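Local coordinates for protein Csc2 (Thermofilum pendens, PDB 4TXD) that probably binds CRISPR RNA as the Cas7-family backbone subunit of a type I-D prokaryotic immune complex, and carries a zinc ion, at residues Asp249-Ser261 against His337-Ser351. Sequence-based numbering, arbitrary orientation.
Sequences DLTEPELVATLYS and HKDPNGLFKDLWRSS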
loop_
_atom_site.group_PDB
_atom_site.type_symbol
_atom_site.label_atom_id
_atom_site.label_comp_id
_atom_site.label_asym_id
_atom_site.label_seq_id
_atom_site.Cartn_x
_atom_site.Cartn_y
_atom_site.Cartn_z
ATOM N N ASP A 249 -5.650 -0.537 -12.433
ATOM C CA ASP A 249 -6.142 -1.857 -12.833
ATOM C C ASP A 249 -6.627 -2.709 -11.669
ATOM O O ASP A 249 -6.496 -3.934 -11.684
ATOM C CB ASP A 249 -5.053 -2.602 -13.614
ATOM C CG ASP A 249 -4.705 -1.906 -14.906
ATOM O OD1 ASP A 249 -5.626 -1.323 -15.516
ATOM O OD2 ASP A 249 -3.522 -1.919 -15.305
ATOM N N LEU A 250 -7.196 -2.055 -10.658
ATOM C CA LEU A 250 -7.782 -2.765 -9.536
ATOM C C LEU A 250 -9.265 -3.021 -9.758
ATOM O O LEU A 250 -9.945 -2.250 -10.434
ATOM C CB LEU A 250 -7.611 -1.977 -8.225
ATOM C CG LEU A 250 -6.194 -1.656 -7.752
ATOM C CD1 LEU A 250 -6.260 -1.045 -6.371
ATOM C CD2 LEU A 250 -5.337 -2.919 -7.739
ATOM N N THR A 251 -9.747 -4.111 -9.177
ATOM C CA THR A 251 -11.185 -4.332 -9.012
ATOM C C THR A 251 -11.699 -3.568 -7.796
ATOM O O THR A 251 -10.908 -3.087 -6.988
ATOM C CB THR A 251 -11.506 -5.806 -8.818
ATOM O OG1 THR A 251 -10.890 -6.249 -7.609
ATOM C CG2 THR A 251 -10.971 -6.646 -9.996
ATOM N N GLU A 252 -13.006 -3.512 -7.646
ATOM C CA GLU A 252 -13.636 -2.895 -6.519
ATOM C C GLU A 252 -13.136 -3.390 -5.180
ATOM O O GLU A 252 -12.717 -2.601 -4.397
ATOM C CB GLU A 252 -15.158 -2.981 -6.629
ATOM C CG GLU A 252 -15.910 -2.529 -5.406
ATOM C CD GLU A 252 -17.373 -2.224 -5.679
ATOM O OE1 GLU A 252 -17.796 -2.113 -6.826
ATOM O OE2 GLU A 252 -18.097 -2.060 -4.715
ATOM N N PRO A 253 -13.150 -4.676 -4.907
ATOM C CA PRO A 253 -12.677 -5.075 -3.577
ATOM C C PRO A 253 -11.174 -4.886 -3.351
ATOM O O PRO A 253 -10.733 -4.731 -2.207
ATOM C CB PRO A 253 -13.041 -6.564 -3.496
ATOM C CG PRO A 253 -13.224 -7.003 -4.890
ATOM C CD PRO A 253 -13.694 -5.818 -5.669
ATOM N N GLU A 254 -10.393 -4.927 -4.422
ATOM C CA GLU A 254 -8.962 -4.677 -4.299
ATOM C C GLU A 254 -8.729 -3.213 -3.899
ATOM O O GLU A 254 -7.944 -2.918 -2.984
ATOM C CB GLU A 254 -8.258 -5.025 -5.609
ATOM C CG GLU A 254 -8.245 -6.531 -5.877
ATOM C CD GLU A 254 -7.776 -6.890 -7.283
ATOM O OE1 GLU A 254 -7.492 -5.984 -8.093
ATOM O OE2 GLU A 254 -7.704 -8.098 -7.569
ATOM N N LEU A 255 -9.431 -2.314 -4.572
ATOM C CA LEU A 255 -9.363 -0.898 -4.255
ATOM C C LEU A 255 -9.781 -0.608 -2.818
ATOM O O LEU A 255 -9.070 0.074 -2.081
ATOM C CB LEU A 255 -10.241 -0.085 -5.199
ATOM C CG LEU A 255 -10.354 1.364 -4.704
ATOM C CD1 LEU A 255 -9.372 2.245 -5.433
ATOM C CD2 LEU A 255 -11.753 1.890 -4.842
ATOM N N VAL A 256 -10.945 -1.113 -2.427
ATOM C CA VAL A 256 -11.454 -0.834 -1.092
ATOM C C VAL A 256 -10.557 -1.436 -0.028
ATOM O O VAL A 256 -10.268 -0.783 0.980
ATOM C CB VAL A 256 -12.896 -1.346 -0.911
ATOM C CG1 VAL A 256 -13.341 -1.159 0.549
ATOM C CG2 VAL A 256 -13.822 -0.603 -1.870
ATOM N N ALA A 257 -10.092 -2.666 -0.248
ATOM C CA ALA A 257 -9.183 -3.294 0.712
ATOM C C ALA A 257 -7.850 -2.540 0.802
ATOM O O ALA A 257 -7.224 -2.500 1.864
ATOM C CB ALA A 257 -8.934 -4.760 0.346
ATOM N N THR A 258 -7.415 -1.954 -0.310
ATOM C CA THR A 258 -6.163 -1.203 -0.292
ATOM C C THR A 258 -6.354 0.072 0.536
ATOM O O THR A 258 -5.552 0.364 1.422
ATOM C CB THR A 258 -5.686 -0.891 -1.724
ATOM O OG1 THR A 258 -5.356 -2.129 -2.362
ATOM C CG2 THR A 258 -4.442 0.005 -1.725
ATOM N N LEU A 259 -7.438 0.801 0.270
ATOM C CA LEU A 259 -7.771 1.989 1.066
ATOM C C LEU A 259 -7.850 1.641 2.547
ATOM O O LEU A 259 -7.332 2.353 3.400
ATOM C CB LEU A 259 -9.093 2.609 0.600
ATOM C CG LEU A 259 -9.108 3.184 -0.818
ATOM C CD1 LEU A 259 -10.482 3.753 -1.150
ATOM C CD2 LEU A 259 -8.049 4.248 -0.978
ATOM N N TYR A 260 -8.479 0.515 2.845
ATOM C CA TYR A 260 -8.679 0.074 4.223
ATOM C C TYR A 260 -7.385 -0.363 4.904
ATOM O O TYR A 260 -7.201 -0.152 6.103
ATOM C CB TYR A 260 -9.702 -1.070 4.239
ATOM C CG TYR A 260 -10.090 -1.603 5.596
ATOM C CD1 TYR A 260 -11.009 -0.925 6.398
ATOM C CD2 TYR A 260 -9.575 -2.808 6.061
ATOM C CE1 TYR A 260 -11.382 -1.430 7.632
ATOM C CE2 TYR A 260 -9.951 -3.323 7.289
ATOM C CZ TYR A 260 -10.855 -2.629 8.069
ATOM O OH TYR A 260 -11.220 -3.143 9.288
ATOM N N SER A 261 -6.479 -0.979 4.148
ATOM C CA SER A 261 -5.199 -1.369 4.724
ATOM C C SER A 261 -4.416 -0.122 5.137
ATOM O O SER A 261 -3.773 -0.097 6.185
ATOM C CB SER A 261 -4.383 -2.204 3.728
ATOM O OG SER A 261 -4.994 -3.477 3.504
ATOM N N HIS A 337 -13.273 -6.749 8.125
ATOM C CA HIS A 337 -12.361 -7.765 7.607
ATOM C C HIS A 337 -12.455 -9.039 8.428
ATOM O O HIS A 337 -11.814 -10.033 8.110
ATOM C CB HIS A 337 -10.914 -7.247 7.579
ATOM C CG HIS A 337 -10.263 -7.189 8.927
ATOM N ND1 HIS A 337 -10.409 -6.112 9.778
ATOM C CD2 HIS A 337 -9.470 -8.077 9.574
ATOM C CE1 HIS A 337 -9.728 -6.337 10.886
ATOM N NE2 HIS A 337 -9.145 -7.520 10.788
ATOM N N LYS A 338 -13.273 -9.013 9.475
ATOM C CA LYS A 338 -13.479 -10.199 10.308
ATOM C C LYS A 338 -14.828 -10.870 10.019
ATOM O O LYS A 338 -15.228 -11.807 10.706
ATOM C CB LYS A 338 -13.372 -9.834 11.792
ATOM C CG LYS A 338 -11.938 -9.669 12.267
ATOM C CD LYS A 338 -11.860 -9.351 13.755
ATOM C CE LYS A 338 -10.418 -9.420 14.250
ATOM N NZ LYS A 338 -10.264 -8.905 15.643
ATOM N N ASP A 339 -15.521 -10.373 9.003
ATOM C CA ASP A 339 -16.760 -10.982 8.536
ATOM C C ASP A 339 -16.421 -11.988 7.436
ATOM O O ASP A 339 -15.989 -11.595 6.352
ATOM C CB ASP A 339 -17.724 -9.903 8.026
ATOM C CG ASP A 339 -18.994 -10.475 7.399
ATOM O OD1 ASP A 339 -19.194 -11.709 7.406
ATOM O OD2 ASP A 339 -19.797 -9.671 6.884
ATOM N N PRO A 340 -16.631 -13.286 7.708
ATOM C CA PRO A 340 -16.284 -14.364 6.767
ATOM C C PRO A 340 -16.882 -14.152 5.385
ATOM O O PRO A 340 -16.337 -14.628 4.399
ATOM C CB PRO A 340 -16.868 -15.612 7.442
ATOM C CG PRO A 340 -16.800 -15.286 8.907
ATOM C CD PRO A 340 -17.182 -13.822 8.967
ATOM N N ASN A 341 -17.980 -13.421 5.309
ATOM C CA ASN A 341 -18.609 -13.181 4.032
ATOM C C ASN A 341 -18.641 -11.709 3.656
ATOM O O ASN A 341 -19.399 -11.304 2.773
ATOM C CB ASN A 341 -20.022 -13.770 4.044
ATOM C CG ASN A 341 -20.012 -15.259 4.301
ATOM O OD1 ASN A 341 -19.558 -16.036 3.461
ATOM N ND2 ASN A 341 -20.488 -15.667 5.472
ATOM N N GLY A 342 -17.794 -10.911 4.304
ATOM C CA GLY A 342 -17.681 -9.503 3.960
ATOM C C GLY A 342 -16.725 -9.240 2.800
ATOM O O GLY A 342 -16.432 -10.135 2.004
ATOM N N LEU A 343 -16.239 -8.006 2.707
ATOM C CA LEU A 343 -15.352 -7.592 1.613
ATOM C C LEU A 343 -14.138 -8.507 1.372
ATOM O O LEU A 343 -13.714 -8.676 0.227
ATOM C CB LEU A 343 -14.846 -6.164 1.856
ATOM C CG LEU A 343 -13.903 -5.628 0.771
ATOM C CD1 LEU A 343 -14.655 -4.695 -0.166
ATOM C CD2 LEU A 343 -12.689 -4.948 1.380
ATOM N N PHE A 344 -13.568 -9.080 2.423
ATOM C CA PHE A 344 -12.336 -9.850 2.229
ATOM C C PHE A 344 -12.601 -11.174 1.523
ATOM O O PHE A 344 -11.679 -11.797 0.995
ATOM C CB PHE A 344 -11.608 -10.093 3.552
ATOM C CG PHE A 344 -10.562 -9.032 3.861
ATOM C CD1 PHE A 344 -10.873 -7.686 3.727
ATOM C CD2 PHE A 344 -9.281 -9.383 4.256
ATOM C CE1 PHE A 344 -9.920 -6.699 3.989
ATOM C CE2 PHE A 344 -8.315 -8.402 4.521
ATOM C CZ PHE A 344 -8.640 -7.058 4.387
ATOM N N LYS A 345 -13.859 -11.599 1.502
ATOM C CA LYS A 345 -14.226 -12.748 0.692
ATOM C C LYS A 345 -14.136 -12.359 -0.780
ATOM O O LYS A 345 -13.582 -13.091 -1.601
ATOM C CB LYS A 345 -15.635 -13.243 1.041
ATOM C CG LYS A 345 -16.001 -14.581 0.391
ATOM C CD LYS A 345 -17.455 -14.952 0.702
ATOM C CE LYS A 345 -17.858 -16.279 0.058
ATOM N NZ LYS A 345 -19.281 -16.652 0.348
ATOM N N ASP A 346 -14.673 -11.194 -1.111
ATOM C CA ASP A 346 -14.629 -10.734 -2.482
ATOM C C ASP A 346 -13.196 -10.388 -2.881
ATOM O O ASP A 346 -12.820 -10.536 -4.042
ATOM C CB ASP A 346 -15.557 -9.553 -2.669
ATOM C CG ASP A 346 -16.994 -9.913 -2.371
ATOM O OD1 ASP A 346 -17.463 -10.935 -2.911
ATOM O OD2 ASP A 346 -17.640 -9.201 -1.578
ATOM N N LEU A 347 -12.402 -9.963 -1.905
ATOM C CA LEU A 347 -10.988 -9.691 -2.135
ATOM C C LEU A 347 -10.246 -10.968 -2.539
ATOM O O LEU A 347 -9.440 -10.974 -3.472
ATOM C CB LEU A 347 -10.347 -9.087 -0.886
ATOM C CG LEU A 347 -8.854 -8.757 -0.992
ATOM C CD1 LEU A 347 -8.595 -7.634 -2.017
ATOM C CD2 LEU A 347 -8.251 -8.439 0.399
ATOM N N TRP A 348 -10.501 -12.040 -1.828
ATOM C CA TRP A 348 -9.893 -13.321 -2.134
ATOM C C TRP A 348 -10.375 -13.840 -3.504
ATOM O O TRP A 348 -9.595 -14.263 -4.301
ATOM C CB TRP A 348 -10.164 -14.324 -1.032
ATOM C CG TRP A 348 -9.111 -14.581 -0.052
ATOM C CD1 TRP A 348 -9.192 -14.373 1.262
ATOM C CD2 TRP A 348 -7.832 -15.160 -0.277
ATOM N NE1 TRP A 348 -8.071 -14.756 1.881
ATOM C CE2 TRP A 348 -7.205 -15.248 0.959
ATOM C CE3 TRP A 348 -7.151 -15.612 -1.404
ATOM C CZ2 TRP A 348 -5.953 -15.766 1.106
ATOM C CZ3 TRP A 348 -5.923 -16.106 -1.250
ATOM C CH2 TRP A 348 -5.321 -16.184 -0.018
ATOM N N ARG A 349 -11.664 -13.755 -3.764
ATOM C CA ARG A 349 -12.193 -14.087 -5.097
ATOM C C ARG A 349 -11.460 -13.322 -6.200
ATOM O O ARG A 349 -11.110 -13.885 -7.238
ATOM C CB ARG A 349 -13.692 -13.775 -5.201
ATOM C CG ARG A 349 -14.637 -14.772 -4.523
ATOM C CD ARG A 349 -16.088 -14.260 -4.541
ATOM N NE ARG A 349 -16.502 -13.861 -5.882
ATOM C CZ ARG A 349 -16.862 -12.627 -6.237
ATOM N NH1 ARG A 349 -16.892 -11.645 -5.349
ATOM N NH2 ARG A 349 -17.204 -12.375 -7.490
ATOM N N SER A 350 -11.241 -12.030 -5.973
ATOM C CA SER A 350 -10.542 -11.183 -6.938
ATOM C C SER A 350 -9.073 -11.589 -7.105
ATOM O O SER A 350 -8.514 -11.529 -8.208
ATOM C CB SER A 350 -10.628 -9.719 -6.504
ATOM O OG SER A 350 -10.256 -8.852 -7.551
ATOM N N SER A 351 -8.446 -12.016 -6.036
ATOM C CA SER A 351 -7.050 -12.335 -6.089
ATOM C C SER A 351 -6.824 -13.620 -6.846
ATOM O O SER A 351 -5.951 -13.706 -7.639
ATOM C CB SER A 351 -6.442 -12.449 -4.707
ATOM O OG SER A 351 -5.060 -12.498 -4.717
#
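Thr251, Ser350 and Glu254 make a buried chain of two hydrogen bonds: Thr251 OG1 donates to Ser350 OG (2.7 Å), and Ser350 OG donates to Glu254 OE2 (2.7 Å), meeting the carboxylate from above its plane. A small hydroxyl suits this place because it can accept and donate at once. Ser350 OG stands anti to the backbone N (chi1 -166°), which carries it to the N-terminus of helix 252-261. There Thr251 and Glu254 form a capping box: Thr251 N binds Glu254 OE1 at 3.1 Å, while the return bond to Thr251 OG1 is weak. Arg45 and Arg196 make salt bridges to the same carboxylate, probably helping to keep it ionised.

Apolar packing fills the middle. Pro253, compact and without an N-H, suits the first helical turn, where backbone N-H groups lack helix partners; it is a knob among Leu343, Asp346, Leu347 and Ser350. Small Ala257 allows close approach, its CB meeting Leu347 CD1 at 3.7 Å; Leu343 forks, CD1 against Val256 CG1 and CD2 against Ala257.

At the far end Tyr260 OH shares a hydrogen bond with His337 ND1 (3.1 Å), which lies at the tyrosine ring's edge, the ring planes turned 50° apart, while His337 NE2 binds Glu111.

The axes of segments 252-261 and 343-351 approach to 8.4 Å at -123°, a steeply crossed pair with one knob-into-hole contact, joining the helix after sheet strand 240-247 to the C-terminal helix, which runs on past the zinc site of this Cas7-family, RRM-containing fold.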